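Local coordinates for protein acetyltransferase PA1377 (Pseudomonas aeruginosa, PDB 2VI7) that probably acts as an N-acetyltransferase of the GNAT (GCN5-related) family, passing an acetyl group from acetyl-coenzyme A to an amine, at residues R16-L21 with E43-R48; A23-P28 with V34-Y39; D68-A73 with K100-R105. All blocks are in the same frame, centred on the assembly; numbering follows the deposited sequence.

Contact 1 of 3, residues R16-L21 with E43-R48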
ATOM      1  N   ARG A  16      26.071  -9.484  -2.313  0.50 45.57           N
ATOM      2  CA  ARG A  16      26.686 -10.711  -1.830  0.50 45.43           C
ATOM      3  C   ARG A  16      25.644 -11.758  -1.459  0.50 45.78           C
ATOM      4  O   ARG A  16      25.903 -12.955  -1.544  0.50 45.65           O
ATOM      5  CB  ARG A  16      27.533 -10.433  -0.588  0.50 44.08           C
ATOM      6  CG  ARG A  16      28.047  -9.000  -0.449  0.50 43.31           C
ATOM      7  CD  ARG A  16      28.247  -8.656   1.020  0.50 40.73           C
ATOM      8  NE  ARG A  16      28.303  -9.881   1.810  0.50 39.93           N
ATOM      9  CZ  ARG A  16      28.402  -9.927   3.134  0.50 39.21           C
ATOM     10  NH1 ARG A  16      28.459  -8.810   3.844  0.50 39.06           N
ATOM     11  NH2 ARG A  16      28.436 -11.101   3.746  0.50 38.28           N
ATOM     12  N   HIS A  17      24.471 -11.296  -1.030  1.00 46.29           N
ATOM     13  CA  HIS A  17      23.374 -12.178  -0.596  1.00 46.81           C
ATOM     14  C   HIS A  17      22.313 -12.596  -1.620  1.00 46.59           C
ATOM     15  O   HIS A  17      21.574 -13.553  -1.373  1.00 46.51           O
ATOM     16  CB  HIS A  17      22.629 -11.543   0.596  1.00 46.91           C
ATOM     17  CG  HIS A  17      23.502 -11.209   1.768  1.00 46.85           C
ATOM     18  ND1 HIS A  17      23.826  -9.913   2.111  1.00 46.97           N
ATOM     19  CD2 HIS A  17      24.091 -12.000   2.698  1.00 47.33           C
ATOM     20  CE1 HIS A  17      24.573  -9.918   3.201  1.00 46.66           C
ATOM     21  NE2 HIS A  17      24.750 -11.172   3.579  1.00 46.64           N
ATOM     22  N   VAL A  18      22.218 -11.887  -2.744  1.00 46.59           N
ATOM     23  CA  VAL A  18      21.209 -12.192  -3.771  1.00 47.46           C
ATOM     24  C   VAL A  18      21.004 -13.671  -4.093  1.00 48.20           C
ATOM     25  O   VAL A  18      19.882 -14.097  -4.369  1.00 48.04           O
ATOM     26  CB  VAL A  18      21.516 -11.485  -5.109  1.00 47.45           C
ATOM     27  CG1 VAL A  18      20.255 -11.439  -5.977  1.00 47.62           C
ATOM     28  CG2 VAL A  18      22.028 -10.097  -4.858  1.00 47.18           C
ATOM     29  N   GLU A  19      22.077 -14.455  -4.068  1.00 49.58           N
ATOM     30  CA  GLU A  19      21.946 -15.873  -4.376  1.00 50.90           C
ATOM     31  C   GLU A  19      21.214 -16.611  -3.256  1.00 48.86           C
ATOM     32  O   GLU A  19      20.299 -17.394  -3.517  1.00 48.57           O
ATOM     33  CB  GLU A  19      23.324 -16.508  -4.605  1.00 55.27           C
ATOM     34  CG  GLU A  19      23.272 -17.744  -5.504  1.00 60.93           C
ATOM     35  CD  GLU A  19      24.631 -18.420  -5.677  1.00 64.06           C
ATOM     36  OE1 GLU A  19      25.616 -17.706  -5.991  1.00 65.22           O
ATOM     37  OE2 GLU A  19      24.698 -19.663  -5.502  1.00 64.82           O
ATOM     38  N   GLY A  20      21.619 -16.353  -2.015  1.00 46.97           N
ATOM     39  CA  GLY A  20      20.993 -16.999  -0.874  1.00 44.63           C
ATOM     40  C   GLY A  20      19.560 -16.552  -0.637  1.00 43.42           C
ATOM     41  O   GLY A  20      18.708 -17.354  -0.240  1.00 42.70           O
ATOM     42  N   LEU A  21      19.290 -15.270  -0.872  1.00 42.35           N
ATOM     43  CA  LEU A  21      17.946 -14.734  -0.681  1.00 42.46           C
ATOM     44  C   LEU A  21      16.978 -15.336  -1.705  1.00 42.96           C
ATOM     45  O   LEU A  21      15.828 -15.651  -1.388  1.00 43.06           O
ATOM     46  CB  LEU A  21      17.947 -13.207  -0.816  1.00 40.57           C
ATOM     47  CG  LEU A  21      16.543 -12.629  -0.633  1.00 39.65           C
ATOM     48  CD1 LEU A  21      16.123 -12.794   0.819  1.00 41.17           C
ATOM     49  CD2 LEU A  21      16.514 -11.180  -1.030  1.00 41.78           C
ATOM     50  N   GLU A  43      19.140 -13.031 -11.362  1.00 55.22           N
ATOM     51  CA  GLU A  43      19.132 -12.018 -12.412  1.00 55.95           C
ATOM     52  C   GLU A  43      18.356 -10.726 -12.150  1.00 56.84           C
ATOM     53  O   GLU A  43      18.958  -9.657 -12.054  1.00 55.96           O
ATOM     54  N   GLN A  44      17.031 -10.815 -12.043  1.00 58.11           N
ATOM     55  CA  GLN A  44      16.221  -9.613 -11.835  1.00 59.57           C
ATOM     56  C   GLN A  44      16.395  -8.941 -10.474  1.00 60.68           C
ATOM     57  O   GLN A  44      16.186  -7.732 -10.347  1.00 61.80           O
ATOM     58  CB  GLN A  44      14.729  -9.902 -12.067  1.00 59.15           C
ATOM     59  CG  GLN A  44      14.161  -9.393 -13.401  1.00 59.37           C
ATOM     60  CD  GLN A  44      13.846 -10.515 -14.385  1.00 58.36           C
ATOM     61  N   ARG A  45      16.766  -9.716  -9.456  1.00 60.77           N
ATOM     62  CA  ARG A  45      16.974  -9.160  -8.122  1.00 60.50           C
ATOM     63  C   ARG A  45      18.129  -8.169  -8.115  1.00 61.15           C
ATOM     64  O   ARG A  45      18.004  -7.055  -7.601  1.00 61.56           O
ATOM     65  CB  ARG A  45      17.244 -10.281  -7.114  1.00 59.45           C
ATOM     66  CG  ARG A  45      16.011 -11.119  -6.851  1.00 58.59           C
ATOM     67  CD  ARG A  45      16.122 -11.984  -5.600  1.00 56.21           C
ATOM     68  NE  ARG A  45      14.789 -12.315  -5.093  1.00 53.49           N
ATOM     69  CZ  ARG A  45      14.004 -11.476  -4.414  1.00 52.39           C
ATOM     70  NH1 ARG A  45      14.412 -10.238  -4.138  1.00 50.49           N
ATOM     71  NH2 ARG A  45      12.796 -11.873  -4.026  1.00 50.66           N
ATOM     72  N   ARG A  46      19.245  -8.587  -8.701  1.00 61.84           N
ATOM     73  CA  ARG A  46      20.446  -7.766  -8.782  1.00 62.58           C
ATOM     74  C   ARG A  46      20.135  -6.404  -9.411  1.00 63.32           C
ATOM     75  O   ARG A  46      20.624  -5.364  -8.952  1.00 63.09           O
ATOM     76  CB  ARG A  46      21.495  -8.503  -9.609  1.00 62.33           C
ATOM     77  CG  ARG A  46      22.916  -8.231  -9.211  1.00 63.28           C
ATOM     78  CD  ARG A  46      23.778  -9.378  -9.678  1.00 64.31           C
ATOM     79  NE  ARG A  46      24.626  -9.865  -8.598  1.00 66.27           N
ATOM     80  CZ  ARG A  46      24.866 -11.150  -8.364  1.00 66.86           C
ATOM     81  NH1 ARG A  46      24.312 -12.074  -9.147  1.00 66.94           N
ATOM     82  NH2 ARG A  46      25.660 -11.504  -7.352  1.00 66.55           N
ATOM     83  N   LYS A  47      19.321  -6.415 -10.462  1.00 64.46           N
ATOM     84  CA  LYS A  47      18.937  -5.176 -11.132  1.00 65.67           C
ATOM     85  C   LYS A  47      18.112  -4.319 -10.163  1.00 66.78           C
ATOM     86  O   LYS A  47      18.111  -3.077 -10.243  1.00 66.67           O
ATOM     87  CB  LYS A  47      18.106  -5.479 -12.387  1.00 64.83           C
ATOM     88  N   ARG A  48      17.414  -5.001  -9.252  1.00 67.32           N
ATOM     89  CA  ARG A  48      16.570  -4.349  -8.254  1.00 67.50           C
ATOM     90  C   ARG A  48      17.424  -3.747  -7.133  1.00 67.27           C
ATOM     91  O   ARG A  48      17.277  -2.570  -6.792  1.00 67.13           O
TER
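Val-18 and Arg-45 carry the apolar part of this contact, which packs helix 18-25 against helix 42-49 beside the central sheet of the GNAT fold. The methyl CG1 of Val-18 comes within 3.4 Å of CB of Arg-45, and 4.2 Å separates it from CD. It is turned there by a first torsion of -161°, which sets CG1 roughly opposite the backbone N and lets it also touch the neighbouring backbone, 4.1 Å from N of Arg-46. The two side chains run past each other in opposite directions, so the valine packs on the methylenes of the arginine rather than on its charged end.

That end meets a second apolar group. Leu-21 crosses Arg-45 at about a right angle and lays its CD2 methyl over one face of the guanidinium, 3.9 Å from NH1.

Charge plays a lesser part: the carboxylate of Glu-19 and the guanidinium of Arg-46 are oppositely charged, but OE1 and NH2 stay 6.3 Å apart.

Val-18 also rests on Tyr-13, Val-42 and Leu-49, while Arg-45 reaches Thr-22. His-17 packs on Val-62 and Leu-64 of strand 58-65, so segment 16-21 lies between helix 42-49 and the sheet.

Contact 2 of 3, residues A23-P28 with V34-Y39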
ATOM      1  N   ALA A  23      17.243 -18.233  -3.126  1.00 41.29           N
ATOM      2  CA  ALA A  23      17.000 -19.611  -2.729  1.00 40.59           C
ATOM      3  C   ALA A  23      15.951 -19.652  -1.626  1.00 40.40           C
ATOM      4  O   ALA A  23      15.106 -20.553  -1.593  1.00 42.09           O
ATOM      5  CB  ALA A  23      18.289 -20.249  -2.238  1.00 39.14           C
ATOM      6  N   LEU A  24      16.012 -18.682  -0.718  1.00 39.75           N
ATOM      7  CA  LEU A  24      15.063 -18.607   0.392  1.00 38.96           C
ATOM      8  C   LEU A  24      13.622 -18.608  -0.118  1.00 38.64           C
ATOM      9  O   LEU A  24      12.791 -19.402   0.315  1.00 38.40           O
ATOM     10  CB  LEU A  24      15.304 -17.338   1.218  1.00 37.46           C
ATOM     11  CG  LEU A  24      14.293 -17.078   2.344  1.00 36.07           C
ATOM     12  CD1 LEU A  24      14.459 -18.144   3.426  1.00 35.04           C
ATOM     13  CD2 LEU A  24      14.494 -15.670   2.911  1.00 33.72           C
ATOM     14  N   TYR A  25      13.340 -17.711  -1.054  1.00 39.58           N
ATOM     15  CA  TYR A  25      12.010 -17.582  -1.621  1.00 41.01           C
ATOM     16  C   TYR A  25      11.633 -18.710  -2.574  1.00 42.02           C
ATOM     17  O   TYR A  25      10.458 -18.872  -2.910  1.00 41.74           O
ATOM     18  CB  TYR A  25      11.896 -16.225  -2.313  1.00 42.73           C
ATOM     19  CG  TYR A  25      11.932 -15.069  -1.334  1.00 45.46           C
ATOM     20  CD1 TYR A  25      12.521 -13.851  -1.677  1.00 47.37           C
ATOM     21  CD2 TYR A  25      11.368 -15.194  -0.061  1.00 46.39           C
ATOM     22  CE1 TYR A  25      12.550 -12.783  -0.770  1.00 49.09           C
ATOM     23  CE2 TYR A  25      11.389 -14.141   0.848  1.00 48.15           C
ATOM     24  CZ  TYR A  25      11.979 -12.936   0.489  1.00 49.62           C
ATOM     25  OH  TYR A  25      11.985 -11.884   1.377  1.00 51.78           O
ATOM     26  N   ASN A  26      12.622 -19.493  -3.003  1.00 42.70           N
ATOM     27  CA  ASN A  26      12.352 -20.608  -3.901  1.00 43.29           C
ATOM     28  C   ASN A  26      11.771 -21.784  -3.126  1.00 41.90           C
ATOM     29  O   ASN A  26      11.384 -22.786  -3.716  1.00 42.99           O
ATOM     30  CB  ASN A  26      13.619 -21.025  -4.665  1.00 45.72           C
ATOM     31  CG  ASN A  26      13.858 -20.178  -5.917  1.00 48.19           C
ATOM     32  OD1 ASN A  26      13.170 -19.176  -6.154  1.00 49.75           O
ATOM     33  ND2 ASN A  26      14.840 -20.576  -6.721  1.00 49.66           N
ATOM     34  N   ASP A  27      11.718 -21.666  -1.802  1.00 39.66           N
ATOM     35  CA  ASP A  27      11.114 -22.711  -0.981  1.00 38.28           C
ATOM     36  C   ASP A  27       9.643 -22.301  -0.905  1.00 37.07           C
ATOM     37  O   ASP A  27       9.308 -21.282  -0.303  1.00 36.62           O
ATOM     38  CB  ASP A  27      11.722 -22.738   0.428  1.00 38.29           C
ATOM     39  CG  ASP A  27      11.108 -23.828   1.318  1.00 39.48           C
ATOM     40  OD1 ASP A  27      10.033 -24.366   0.965  1.00 38.17           O
ATOM     41  OD2 ASP A  27      11.697 -24.138   2.380  1.00 39.82           O
ATOM     42  N   PRO A  28       8.746 -23.086  -1.523  1.00 36.39           N
ATOM     43  CA  PRO A  28       7.312 -22.773  -1.518  1.00 35.85           C
ATOM     44  C   PRO A  28       6.690 -22.601  -0.131  1.00 35.18           C
ATOM     45  O   PRO A  28       5.708 -21.875   0.024  1.00 36.31           O
ATOM     46  CB  PRO A  28       6.703 -23.929  -2.318  1.00 35.45           C
ATOM     47  CG  PRO A  28       7.619 -25.059  -2.013  1.00 36.87           C
ATOM     48  CD  PRO A  28       8.987 -24.407  -2.125  1.00 36.91           C
ATOM     49  N   VAL A  34       4.073 -15.302   2.343  1.00 27.59           N
ATOM     50  CA  VAL A  34       4.309 -13.892   2.033  1.00 25.63           C
ATOM     51  C   VAL A  34       3.656 -13.666   0.660  1.00 24.65           C
ATOM     52  O   VAL A  34       2.673 -14.340   0.335  1.00 23.96           O
ATOM     53  CB  VAL A  34       5.841 -13.526   2.019  1.00 24.91           C
ATOM     54  CG1 VAL A  34       6.380 -13.520   3.443  1.00 24.27           C
ATOM     55  CG2 VAL A  34       6.636 -14.515   1.194  1.00 24.90           C
ATOM     56  N   LEU A  35       4.167 -12.735  -0.139  1.00 24.05           N
ATOM     57  CA  LEU A  35       3.578 -12.479  -1.456  1.00 23.49           C
ATOM     58  C   LEU A  35       4.554 -12.715  -2.602  1.00 24.40           C
ATOM     59  O   LEU A  35       4.272 -12.369  -3.751  1.00 24.63           O
ATOM     60  CB  LEU A  35       3.031 -11.049  -1.530  1.00 22.26           C
ATOM     61  CG  LEU A  35       1.751 -10.725  -0.757  1.00 18.65           C
ATOM     62  CD1 LEU A  35       1.493  -9.222  -0.730  1.00 19.45           C
ATOM     63  CD2 LEU A  35       0.608 -11.460  -1.404  1.00 18.12           C
ATOM     64  N   GLN A  36       5.697 -13.313  -2.276  1.00 26.53           N
ATOM     65  CA  GLN A  36       6.739 -13.621  -3.252  1.00 28.72           C
ATOM     66  C   GLN A  36       6.342 -14.757  -4.190  1.00 30.32           C
ATOM     67  O   GLN A  36       5.464 -15.567  -3.884  1.00 30.39           O
ATOM     68  CB  GLN A  36       8.034 -14.034  -2.542  1.00 28.54           C
ATOM     69  CG  GLN A  36       8.674 -12.985  -1.664  1.00 30.05           C
ATOM     70  CD  GLN A  36       9.223 -11.829  -2.455  1.00 31.57           C
ATOM     71  OE1 GLN A  36       9.771 -12.010  -3.549  1.00 33.55           O
ATOM     72  NE2 GLN A  36       9.099 -10.629  -1.903  1.00 33.20           N
ATOM     73  N   MET A  37       7.020 -14.810  -5.333  1.00 32.31           N
ATOM     74  CA  MET A  37       6.797 -15.843  -6.335  1.00 33.42           C
ATOM     75  C   MET A  37       8.010 -16.774  -6.348  1.00 33.68           C
ATOM     76  O   MET A  37       9.141 -16.329  -6.129  1.00 33.96           O
ATOM     77  CB  MET A  37       6.621 -15.211  -7.726  1.00 33.72           C
ATOM     78  CG  MET A  37       5.278 -14.525  -7.960  1.00 32.48           C
ATOM     79  SD  MET A  37       3.895 -15.696  -7.999  1.00 33.22           S
ATOM     80  CE  MET A  37       3.860 -16.110  -9.728  1.00 31.31           C
ATOM     81  N   PRO A  38       7.792 -18.083  -6.573  1.00 34.50           N
ATOM     82  CA  PRO A  38       8.949 -18.981  -6.596  1.00 34.88           C
ATOM     83  C   PRO A  38       9.716 -18.854  -7.913  1.00 35.60           C
ATOM     84  O   PRO A  38       9.349 -18.063  -8.787  1.00 34.76           O
ATOM     85  CB  PRO A  38       8.318 -20.363  -6.398  1.00 33.66           C
ATOM     86  CG  PRO A  38       6.989 -20.220  -7.051  1.00 33.70           C
ATOM     87  CD  PRO A  38       6.530 -18.849  -6.603  1.00 33.52           C
ATOM     88  N   TYR A  39      10.785 -19.631  -8.041  1.00 37.40           N
ATOM     89  CA  TYR A  39      11.604 -19.612  -9.246  1.00 39.05           C
ATOM     90  C   TYR A  39      12.064 -18.230  -9.673  1.00 41.50           C
ATOM     91  O   TYR A  39      12.070 -17.908 -10.867  1.00 42.63           O
ATOM     92  CB  TYR A  39      10.877 -20.284 -10.417  1.00 35.44           C
ATOM     93  CG  TYR A  39      10.799 -21.777 -10.265  1.00 33.04           C
ATOM     94  CD1 TYR A  39      11.956 -22.544 -10.176  1.00 31.71           C
ATOM     95  CD2 TYR A  39       9.571 -22.418 -10.137  1.00 33.55           C
ATOM     96  CE1 TYR A  39      11.891 -23.910  -9.953  1.00 31.38           C
ATOM     97  CE2 TYR A  39       9.495 -23.787  -9.913  1.00 33.16           C
ATOM     98  CZ  TYR A  39      10.659 -24.524  -9.817  1.00 31.50           C
ATOM     99  OH  TYR A  39      10.591 -25.873  -9.552  1.00 33.47           O
TER
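Gln-36 reaches from the loop onto the ring of Tyr-25 in the last turn of helix 18-25. Its CB points toward segment 23-28, and CG follows directly over the middle of the ring, 3.6 Å from the centroid and 3° off the ring normal. This is a CH-pi contact in which CG lies almost equally far from the ring atoms around it. A bend in the chain (chi2 -68°) carries CD from the ring centre out over the CD1-CE1 bond, 3.8 Å from CE1 of Tyr-25. The amide lies stacked on the ring, its plane 13° from that of the ring.

Further along the loop the backbones meet: O of Tyr-25 is 4.0 Å from CA of Pro-38. The side-chain amide of Asn-26 turns toward Tyr-39, its OD1 3.1 Å from N of Tyr-39. Arg-82 of the second subunit donates to O of Gln-36, bringing the dimer interface to this loop.

Chemically, a polar side chain is used here mainly through its methylene and the flat side of its amide. Dispersion and CH-pi attraction thus hold the loop's middle, while the hydrogen bond from N of Gln-40 to OD1 of Asn-26 ties the chain just beyond the segment.

Contact 3 of 3, residues D68-A73 with K100-R105. With SO4 (sulfate ion), chain F.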
ATOM      1  N   ASP A  68      24.510 -19.156   5.095  1.00 55.28           N
ATOM      2  CA  ASP A  68      23.302 -19.462   4.325  1.00 53.83           C
ATOM      3  C   ASP A  68      22.150 -18.545   4.744  1.00 51.62           C
ATOM      4  O   ASP A  68      21.885 -18.383   5.940  1.00 51.64           O
ATOM      5  CB  ASP A  68      22.860 -20.921   4.534  1.00 56.54           C
ATOM      6  CG  ASP A  68      23.859 -21.940   3.976  1.00 59.11           C
ATOM      7  OD1 ASP A  68      24.235 -21.832   2.785  1.00 60.21           O
ATOM      8  OD2 ASP A  68      24.254 -22.858   4.737  1.00 59.71           O
ATOM      9  N   VAL A  69      21.466 -17.952   3.767  1.00 47.63           N
ATOM     10  CA  VAL A  69      20.335 -17.076   4.062  1.00 43.68           C
ATOM     11  C   VAL A  69      19.156 -17.927   4.521  1.00 42.39           C
ATOM     12  O   VAL A  69      18.540 -18.621   3.712  1.00 43.80           O
ATOM     13  CB  VAL A  69      19.906 -16.262   2.824  1.00 42.40           C
ATOM     14  CG1 VAL A  69      18.590 -15.551   3.097  1.00 40.89           C
ATOM     15  CG2 VAL A  69      20.984 -15.246   2.467  1.00 40.66           C
ATOM     16  N   ILE A  70      18.844 -17.871   5.814  1.00 39.85           N
ATOM     17  CA  ILE A  70      17.749 -18.653   6.372  1.00 37.19           C
ATOM     18  C   ILE A  70      16.536 -17.798   6.713  1.00 36.34           C
ATOM     19  O   ILE A  70      15.537 -18.302   7.243  1.00 37.15           O
ATOM     20  CB  ILE A  70      18.187 -19.387   7.653  1.00 37.18           C
ATOM     21  CG1 ILE A  70      18.652 -18.369   8.697  1.00 35.53           C
ATOM     22  CG2 ILE A  70      19.297 -20.373   7.333  1.00 37.06           C
ATOM     23  CD1 ILE A  70      19.023 -18.972  10.037  1.00 35.07           C
ATOM     24  N   GLY A  71      16.622 -16.507   6.418  1.00 34.22           N
ATOM     25  CA  GLY A  71      15.512 -15.627   6.720  1.00 32.44           C
ATOM     26  C   GLY A  71      15.704 -14.208   6.240  1.00 31.49           C
ATOM     27  O   GLY A  71      16.816 -13.775   5.959  1.00 31.06           O
ATOM     28  N   SER A  72      14.610 -13.469   6.154  1.00 30.97           N
ATOM     29  CA  SER A  72      14.685 -12.099   5.693  1.00 30.60           C
ATOM     30  C   SER A  72      13.459 -11.299   6.104  1.00 30.41           C
ATOM     31  O   SER A  72      12.402 -11.867   6.381  1.00 30.85           O
ATOM     32  CB  SER A  72      14.828 -12.088   4.179  1.00 30.36           C
ATOM     33  OG  SER A  72      14.959 -10.768   3.712  1.00 33.84           O
ATOM     34  N   ALA A  73      13.613  -9.979   6.150  1.00 30.38           N
ATOM     35  CA  ALA A  73      12.530  -9.065   6.516  1.00 28.94           C
ATOM     36  C   ALA A  73      12.957  -7.650   6.142  1.00 27.78           C
ATOM     37  O   ALA A  73      14.142  -7.343   6.123  1.00 27.48           O
ATOM     38  CB  ALA A  73      12.239  -9.154   8.015  1.00 27.87           C
ATOM     39  N   LYS A 100      12.566 -21.851  15.246  1.00 48.27           N
ATOM     40  CA  LYS A 100      13.975 -21.725  15.609  1.00 46.59           C
ATOM     41  C   LYS A 100      14.427 -20.303  16.017  1.00 45.23           C
ATOM     42  O   LYS A 100      15.623 -20.052  16.181  1.00 44.76           O
ATOM     43  CB  LYS A 100      14.851 -22.231  14.455  1.00 45.78           C
ATOM     44  N   GLY A 101      13.484 -19.373  16.156  1.00 43.29           N
ATOM     45  CA  GLY A 101      13.837 -18.019  16.564  1.00 40.00           C
ATOM     46  C   GLY A 101      14.392 -17.057  15.526  1.00 37.85           C
ATOM     47  O   GLY A 101      14.943 -16.007  15.871  1.00 37.14           O
ATOM     48  N   VAL A 102      14.251 -17.396  14.254  1.00 36.26           N
ATOM     49  CA  VAL A 102      14.747 -16.526  13.203  1.00 35.04           C
ATOM     50  C   VAL A 102      13.822 -15.324  13.031  1.00 34.71           C
ATOM     51  O   VAL A 102      14.286 -14.206  12.827  1.00 35.28           O
ATOM     52  CB  VAL A 102      14.865 -17.292  11.875  1.00 35.27           C
ATOM     53  CG1 VAL A 102      15.292 -16.355  10.758  1.00 33.95           C
ATOM     54  CG2 VAL A 102      15.869 -18.421  12.038  1.00 36.18           C
ATOM     55  N   GLY A 103      12.517 -15.560  13.131  1.00 33.69           N
ATOM     56  CA  GLY A 103      11.550 -14.486  12.986  1.00 32.41           C
ATOM     57  C   GLY A 103      11.681 -13.396  14.035  1.00 32.26           C
ATOM     58  O   GLY A 103      11.742 -12.214  13.697  1.00 31.58           O
ATOM     59  N   SER A 104      11.722 -13.789  15.305  0.50 31.85           N
ATOM     60  CA  SER A 104      11.839 -12.828  16.396  0.50 32.32           C
ATOM     61  C   SER A 104      13.134 -12.033  16.296  0.50 31.90           C
ATOM     62  O   SER A 104      13.163 -10.844  16.607  0.50 32.23           O
ATOM     63  CB  SER A 104      11.789 -13.545  17.745  0.50 32.15           C
ATOM     64  OG  SER A 104      12.920 -14.379  17.912  0.50 33.80           O
ATOM     65  N   ARG A 105      14.202 -12.699  15.870  1.00 31.51           N
ATOM     66  CA  ARG A 105      15.505 -12.066  15.718  1.00 30.94           C
ATOM     67  C   ARG A 105      15.406 -10.920  14.715  1.00 29.57           C
ATOM     68  O   ARG A 105      15.777  -9.777  15.001  1.00 27.78           O
ATOM     69  CB  ARG A 105      16.504 -13.107  15.221  1.00 33.43           C
ATOM     70  CG  ARG A 105      17.962 -12.704  15.299  1.00 38.75           C
ATOM     71  CD  ARG A 105      18.558 -12.988  16.669  1.00 42.28           C
ATOM     72  NE  ARG A 105      20.015 -12.839  16.663  1.00 46.88           N
ATOM     73  CZ  ARG A 105      20.654 -11.677  16.538  1.00 49.08           C
ATOM     74  NH1 ARG A 105      21.983 -11.647  16.539  1.00 50.82           N
ATOM     75  NH2 ARG A 105      19.971 -10.543  16.421  1.00 50.60           N
TER
HETATM   76  S   SO4 F1173      10.476 -17.526  15.867  1.00 60.12           S
HETATM   77  O1  SO4 F1173      10.807 -17.422  14.421  1.00 60.62           O
HETATM   78  O2  SO4 F1173       9.032 -17.253  16.069  1.00 60.12           O
HETATM   79  O3  SO4 F1173      10.752 -18.900  16.349  1.00 60.98           O
HETATM   80  O4  SO4 F1173      11.302 -16.556  16.631  1.00 59.83           O
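The flat group at the meeting of Ile-70, Gly-71 and Val-102 is a backbone peptide rather than a ring. CG1 of Val-102 lies to one side of the plane joining Ile-70 to Gly-71 and just past its edge, 4.0 Å from O of Ile-70 and 4.1 Å from CA of Gly-71. The absence of a side chain at Gly-71 lets this methyl settle close to the strand. The other branch, CG2, touches CD1 of Ile-70 at 3.8 Å, the two side chains meeting at a slant. With CG1 of Val-102 opposite its backbone N (chi1 176°), the valine thus straddles backbone and side chain, one methyl for each.

Ile-70 and Gly-71 both face Ala-63 on strand 58-65, forming a classic beta bulge. Val-102 continues past them onto Ala-63, Val-95 and Ile-8, fixing the first turn of helix 102-117 to the sheet.

A sulfate ion, probably from the crystallisation liquor, is bound at this turn. N of Gly-101, the N-cap residue, donates to O3 at 2.8 Å, and N of Gly-103 donates to O1, also at 2.8 Å; both bonds are bent (139°). The bond from N of Ser-104 to O4 is longer, 3.1 Å, but straighter at 159°.

The chemistry is divided between two sides of one turn: apolar methyls anchor it to the strand, while its backbone N-H groups bind an anion. The helix N-terminus would probably add electrostatic attraction. Together with the glycine-rich sequence, this fits the pyrophosphate-binding loop of GNAT enzymes, the sulfate standing where a phosphate of acetyl-coenzyme A would be expected.

Overall arrangement
The residues that touch in contact 3 are all buried, though the sulfate-binding turn beside them is partly exposed; contact 1 is partly buried, and contact 2 lies at the surface, where the second subunit also reaches it. Contacts 1 and 2 share helix 18-25, and contact 2 is nested inside the loop closed by contact 1. Arg-45 of contact 1 packs against Tyr-25 of contact 2. Contact 3 follows later in the sequence, yet its strand meets the same helix: Leu-21 packs on Ser-72, and Leu-24 on Gly-71. The chemistry changes accordingly, from aliphatic packing in contact 3, through methyls on an arginine in contact 1, to an amide stacked on a ring in contact 2.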